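Local coordinates for protein KLLA0E02245p (Kluyveromyces lactis, PDB 4GPS) that removes NAD and methylguanosine caps from the 5' ends of RNAs and degrades RNA in the 5'-to-3' direction, using a divalent metal cation, at residues A[160-163]-A[164-167]; A[68-71]-A[72-76]; A[234-237]-A[238-242]. All coordinates share one frame; numbering follows the deposited sequence.

Interaction 1 (A[160-163]-A[164-167]); sequences LKEA and YQRY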
# COMPACT_ATOMS: atom_id res chain seq x y z
N LEU A 160 -9.32 0.78 -12.23
CA LEU A 160 -10.08 0.72 -10.99
C LEU A 160 -11.55 0.78 -11.34
O LEU A 160 -12.35 0.04 -10.78
CB LEU A 160 -9.75 1.92 -10.09
CG LEU A 160 -10.32 1.85 -8.67
CD1 LEU A 160 -9.74 0.63 -7.99
CD2 LEU A 160 -9.99 3.11 -7.89
N LYS A 161 -11.91 1.67 -12.27
CA LYS A 161 -13.29 1.80 -12.65
C LYS A 161 -13.83 0.58 -13.41
O LYS A 161 -15.02 0.30 -13.37
CB LYS A 161 -13.52 3.09 -13.44
CG LYS A 161 -13.31 4.36 -12.62
CD LYS A 161 -13.46 5.56 -13.52
CE LYS A 161 -13.40 6.87 -12.76
NZ LYS A 161 -13.48 8.08 -13.68
N GLU A 162 -12.97 -0.14 -14.12
CA GLU A 162 -13.45 -1.35 -14.80
C GLU A 162 -13.61 -2.43 -13.71
O GLU A 162 -14.55 -3.21 -13.73
CB GLU A 162 -12.45 -1.84 -15.83
CG GLU A 162 -12.17 -0.86 -16.95
CD GLU A 162 -13.32 -0.74 -17.92
OE1 GLU A 162 -13.92 -1.79 -18.28
OE2 GLU A 162 -13.60 0.40 -18.33
N ALA A 163 -12.67 -2.47 -12.77
CA ALA A 163 -12.74 -3.42 -11.69
C ALA A 163 -14.01 -3.17 -10.87
O ALA A 163 -14.66 -4.11 -10.44
CB ALA A 163 -11.49 -3.31 -10.81
N TYR A 164 -14.39 -1.91 -10.66
CA TYR A 164 -15.59 -1.59 -9.89
C TYR A 164 -16.82 -2.07 -10.64
O TYR A 164 -17.72 -2.65 -10.06
CB TYR A 164 -15.74 -0.09 -9.69
CG TYR A 164 -16.92 0.29 -8.83
CD1 TYR A 164 -16.84 0.19 -7.43
CD2 TYR A 164 -18.12 0.73 -9.39
CE1 TYR A 164 -17.91 0.51 -6.64
CE2 TYR A 164 -19.21 1.06 -8.59
CZ TYR A 164 -19.09 0.94 -7.21
OH TYR A 164 -20.14 1.25 -6.41
N GLN A 165 -16.87 -1.80 -11.93
CA GLN A 165 -18.00 -2.22 -12.74
C GLN A 165 -18.15 -3.75 -12.70
O GLN A 165 -19.26 -4.25 -12.67
CB GLN A 165 -17.79 -1.71 -14.16
CG GLN A 165 -18.57 -2.42 -15.24
CD GLN A 165 -18.44 -1.70 -16.59
OE1 GLN A 165 -18.87 -0.54 -16.72
NE2 GLN A 165 -17.84 -2.38 -17.59
N ARG A 166 -17.04 -4.48 -12.70
CA ARG A 166 -17.09 -5.93 -12.69
C ARG A 166 -17.50 -6.52 -11.37
O ARG A 166 -17.98 -7.65 -11.33
CB ARG A 166 -15.74 -6.54 -12.99
CG ARG A 166 -15.35 -6.70 -14.40
CD ARG A 166 -13.97 -7.35 -14.36
NE ARG A 166 -13.98 -8.75 -14.77
CZ ARG A 166 -13.93 -9.16 -16.04
NH1 ARG A 166 -13.86 -8.27 -17.03
NH2 ARG A 166 -13.93 -10.46 -16.31
N TYR A 167 -17.25 -5.79 -10.29
CA TYR A 167 -17.54 -6.29 -8.95
C TYR A 167 -18.72 -5.63 -8.25
O TYR A 167 -19.11 -6.04 -7.18
CB TYR A 167 -16.30 -6.10 -8.08
CG TYR A 167 -16.32 -6.88 -6.79
CD1 TYR A 167 -16.07 -8.25 -6.79
CD2 TYR A 167 -16.62 -6.26 -5.57
CE1 TYR A 167 -16.11 -9.00 -5.61
CE2 TYR A 167 -16.66 -7.01 -4.37
CZ TYR A 167 -16.40 -8.37 -4.40
OH TYR A 167 -16.43 -9.12 -3.25

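Interaction 2 (A[68-71]-A[72-76]); sequences PHVS and VNYVV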
# COMPACT_ATOMS: atom_id res chain seq x y z
N PRO A 68 -9.22 8.27 19.09
CA PRO A 68 -8.99 7.20 20.08
C PRO A 68 -7.87 6.25 19.64
O PRO A 68 -7.95 5.65 18.56
CB PRO A 68 -10.34 6.48 20.13
CG PRO A 68 -11.35 7.54 19.67
CD PRO A 68 -10.60 8.25 18.57
N HIS A 69 -6.85 6.10 20.48
CA HIS A 69 -5.76 5.21 20.14
C HIS A 69 -5.00 4.64 21.30
O HIS A 69 -4.81 5.27 22.34
CB HIS A 69 -4.78 5.90 19.20
CG HIS A 69 -4.10 7.09 19.79
ND1 HIS A 69 -2.95 6.99 20.54
CD2 HIS A 69 -4.35 8.42 19.67
CE1 HIS A 69 -2.52 8.20 20.85
NE2 HIS A 69 -3.35 9.09 20.33
N VAL A 70 -4.56 3.41 21.09
CA VAL A 70 -3.78 2.64 22.03
C VAL A 70 -2.47 3.37 22.37
O VAL A 70 -1.97 4.21 21.60
CB VAL A 70 -3.49 1.28 21.39
CG1 VAL A 70 -2.25 0.73 21.91
CG2 VAL A 70 -4.64 0.32 21.64
N SER A 71 -1.90 3.06 23.53
CA SER A 71 -0.66 3.70 23.91
C SER A 71 0.41 3.59 22.83
O SER A 71 0.57 2.56 22.17
CB SER A 71 -0.13 3.11 25.21
OG SER A 71 1.19 3.57 25.44
N VAL A 72 1.15 4.67 22.68
CA VAL A 72 2.23 4.77 21.72
C VAL A 72 3.30 3.70 21.97
O VAL A 72 4.11 3.39 21.08
CB VAL A 72 2.82 6.20 21.80
CG1 VAL A 72 4.26 6.21 21.43
CG2 VAL A 72 2.04 7.12 20.87
N ASN A 73 3.30 3.14 23.18
CA ASN A 73 4.27 2.10 23.58
C ASN A 73 3.67 0.70 23.62
O ASN A 73 4.33 -0.26 23.99
CB ASN A 73 4.87 2.44 24.94
CG ASN A 73 5.46 3.83 24.96
OD1 ASN A 73 6.42 4.13 24.24
ND2 ASN A 73 4.88 4.70 25.78
N TYR A 74 2.42 0.61 23.24
CA TYR A 74 1.69 -0.63 23.22
C TYR A 74 2.37 -1.71 22.38
O TYR A 74 2.71 -1.49 21.21
CB TYR A 74 0.32 -0.35 22.65
CG TYR A 74 -0.59 -1.54 22.62
CD1 TYR A 74 -1.17 -2.03 23.78
CD2 TYR A 74 -0.88 -2.17 21.43
CE1 TYR A 74 -2.02 -3.14 23.75
CE2 TYR A 74 -1.72 -3.26 21.37
CZ TYR A 74 -2.29 -3.75 22.54
OH TYR A 74 -3.10 -4.85 22.49
N VAL A 75 2.54 -2.90 22.97
CA VAL A 75 3.16 -4.01 22.26
C VAL A 75 2.29 -5.24 22.37
O VAL A 75 1.80 -5.56 23.46
CB VAL A 75 4.55 -4.35 22.85
CG1 VAL A 75 5.16 -5.52 22.11
CG2 VAL A 75 5.46 -3.13 22.78
N VAL A 76 2.04 -5.91 21.25
CA VAL A 76 1.27 -7.16 21.18
C VAL A 76 2.06 -7.98 20.17
O VAL A 76 2.48 -7.46 19.12
CB VAL A 76 -0.22 -6.96 20.72
CG1 VAL A 76 -0.28 -6.50 19.27
CG2 VAL A 76 -1.00 -8.25 20.88

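Interaction 3 (A[234-237]-A[238-242]); sequences KICY and TGFAL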
# COMPACT_ATOMS: atom_id res chain seq x y z
N LYS A 234 17.68 8.44 -8.81
CA LYS A 234 18.63 7.34 -8.67
C LYS A 234 18.06 6.23 -7.79
O LYS A 234 18.10 5.06 -8.19
CB LYS A 234 19.95 7.85 -8.07
CG LYS A 234 21.11 6.89 -8.22
CD LYS A 234 22.35 7.58 -8.79
CE LYS A 234 23.47 6.57 -9.08
NZ LYS A 234 24.77 7.21 -9.43
N ILE A 235 17.52 6.59 -6.63
CA ILE A 235 16.97 5.61 -5.71
C ILE A 235 15.84 4.86 -6.40
O ILE A 235 15.75 3.62 -6.34
CB ILE A 235 16.42 6.28 -4.40
CG1 ILE A 235 17.54 6.55 -3.41
CG2 ILE A 235 15.43 5.34 -3.71
CD1 ILE A 235 18.56 7.53 -3.86
N CYS A 236 14.98 5.61 -7.07
CA CYS A 236 13.85 5.02 -7.78
C CYS A 236 14.31 4.06 -8.90
O CYS A 236 13.73 2.98 -9.09
CB CYS A 236 12.95 6.14 -8.31
SG CYS A 236 11.71 5.62 -9.44
N TYR A 237 15.37 4.42 -9.60
CA TYR A 237 15.92 3.58 -10.65
C TYR A 237 16.54 2.27 -10.14
O TYR A 237 16.40 1.23 -10.78
CB TYR A 237 16.97 4.33 -11.46
CG TYR A 237 17.66 3.46 -12.48
CD1 TYR A 237 17.15 3.31 -13.77
CD2 TYR A 237 18.78 2.71 -12.13
CE1 TYR A 237 17.75 2.43 -14.68
CE2 TYR A 237 19.37 1.83 -13.01
CZ TYR A 237 18.86 1.70 -14.28
OH TYR A 237 19.45 0.82 -15.14
N THR A 238 17.25 2.30 -9.00
CA THR A 238 17.85 1.06 -8.50
C THR A 238 16.71 0.12 -8.08
O THR A 238 16.89 -1.09 -8.05
CB THR A 238 18.84 1.28 -7.29
OG1 THR A 238 18.14 1.11 -6.06
CG2 THR A 238 19.47 2.67 -7.34
N GLY A 239 15.55 0.71 -7.76
CA GLY A 239 14.37 -0.05 -7.40
C GLY A 239 13.84 -0.83 -8.61
O GLY A 239 13.50 -2.01 -8.49
N PHE A 240 13.79 -0.18 -9.78
CA PHE A 240 13.34 -0.85 -11.00
C PHE A 240 14.34 -1.93 -11.39
O PHE A 240 13.93 -3.03 -11.78
CB PHE A 240 13.18 0.14 -12.17
CG PHE A 240 11.96 1.01 -12.06
CD1 PHE A 240 10.69 0.44 -12.01
CD2 PHE A 240 12.09 2.40 -11.94
CE1 PHE A 240 9.56 1.24 -11.84
CE2 PHE A 240 10.97 3.21 -11.78
CZ PHE A 240 9.70 2.63 -11.72
N ALA A 241 15.64 -1.63 -11.27
CA ALA A 241 16.67 -2.61 -11.58
C ALA A 241 16.56 -3.83 -10.66
O ALA A 241 16.74 -4.96 -11.11
CB ALA A 241 18.05 -1.98 -11.45
N LEU A 242 16.26 -3.62 -9.39
CA LEU A 242 16.14 -4.76 -8.47
C LEU A 242 14.97 -5.67 -8.91
O LEU A 242 15.14 -6.89 -9.01
CB LEU A 242 15.97 -4.30 -7.01
CG LEU A 242 15.68 -5.43 -6.02
CD1 LEU A 242 16.87 -6.40 -5.93
CD2 LEU A 242 15.41 -4.85 -4.68

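Interaction 1 (A[160-163]-A[164-167])
Tyr164 N reaches back one turn to Leu160 O at 2.8 Å, the shortest of four backbone bonds that wind 160-163 onto 164-167. Gln165 N to Lys161 O and Arg166 N to Glu162 O continue the pattern, whereas the last one, from Tyr167 N to Ala163 O, is weak, with an N-H...O angle of only 132° where helix 156-167 ends. Side chains meet little along this turn. Glu162 and Gln165 run side by side in the same direction, with OE1 of Glu162 4.0 Å from NE2 of Gln165 and the carboxylate turned 72° from the amide, a loose approach that suits long polar residues on an outward face. The inner side carries Leu160, Ala163 and Tyr167, with Tyr164 at its margin. With CG anti to the backbone N (chi1 -176°), the Tyr164 side chain touches Val179 and Leu276, while its hydroxyl is hydrogen-bonded to Asp207 and Asn209; tyrosine thus joins an apolar flank to a polar tip. Tyr167 packs on Val89 and Leu276, and Arg166 makes a cation-pi contact with Trp103. The result is the last turns of an amphipathic alpha-helix lying against strands 86-95, 176-181 and 273-285 of the PD-(D/E)XK nuclease fold.

Interaction 2 (A[68-71]-A[72-76])
Ser71 O accepts the N-H of Tyr74 at 2.9 Å (N to O), the bond that closes a type I beta turn from Ser71 to Tyr74. The N-H...O angle is 159°. The hydroxyl of the same serine makes a second link: with OG anti to the backbone N (chi1 169°) it lies beside its own carbonyl carbon, where it accepts the N-H of Asn73, N to OG 3.1 Å, at 166°. Two successive amides are therefore held by one residue, an ST turn overlapping the beta turn, and a small hydroxyl side chain is well suited to this first position. Just before the turn, His69 ND1 donates to Val70 O at 3.1 Å, with the acceptor close to the imidazole plane; this bond would restrain the ring's rotation, and the ring also meets Tyr366 edge-to-face. Val70 CB lies over one face of the Tyr74 ring, but the modelled spacing between the two side chains is too short to rely on. Asn73 OD1 bonds Lys367, and Asn369 bonds the carbonyls of Val72 and Tyr74. The chemistry implies a surface turn whose shape is set chiefly by directed polar bonds, three of them local, and which is tied to the segment before helix 370-393 and, through Val70 N, to Asp375 within it.

Interaction 3 (A[234-237]-A[238-242])
Cys236 SG comes within 3.4 Å of Phe240 CE2, one helical turn on, and meets the ring obliquely, 62° off its normal. This sulfur-aromatic contact lies on the exposed side of helix 233-246: chi1 of 169° sets SG beside its own carbonyl carbon, and chi1 of -74° sets the Phe240 ring beside its own N, which brings CE2 to SG. The opposite character is found at Thr238, which is buried. Its hydroxyl is hydrogen-bonded to Ser296, with at most a weak, unsettled link to Ile235 O, and its side chain packs on Leu139 and Arg331; a small residue with both methyl and hydroxyl fits such a mixed wall. Between these sides, the Tyr237 ring passes loosely by Ala241, CE2 to CB being 4.3 Å, and sends its hydroxyl to Lys141 O. Backbone bonds run through the turn, among them Ala241 N to Tyr237 O at 3.0 Å and Phe240 N to Cys236 O at 3.2 Å. The chemistry implies a helix seated on strand 290-297 by both apolar packing (Leu242 on Ile294) and the Thr238-Ser296 hydrogen bond, with an apolar, polarisable outer strip leading to Glu243, a ligand of the divalent metal.

Overall arrangement
From the N terminus the chain first reaches interaction 2, a turn in the long loop between strands 60-63 and 86-95, held against helix 370-393 and the residues before it. Interaction 1 follows in helix 156-167, which leads toward strand 176-181, and interaction 3 comes last, in helix 233-246 ahead of strand 259-268. The three are in series, neither nested nor crossed; interaction 2 closes a beta turn, while each of the other two joins successive turns within a single helix. Their centres lie about 31 to 37 Å apart, and interactions 1 and 2 sit on opposite sides of the chain's centre. Strand 273-285 backs interaction 1, and its antiparallel partner 290-297 backs interaction 3.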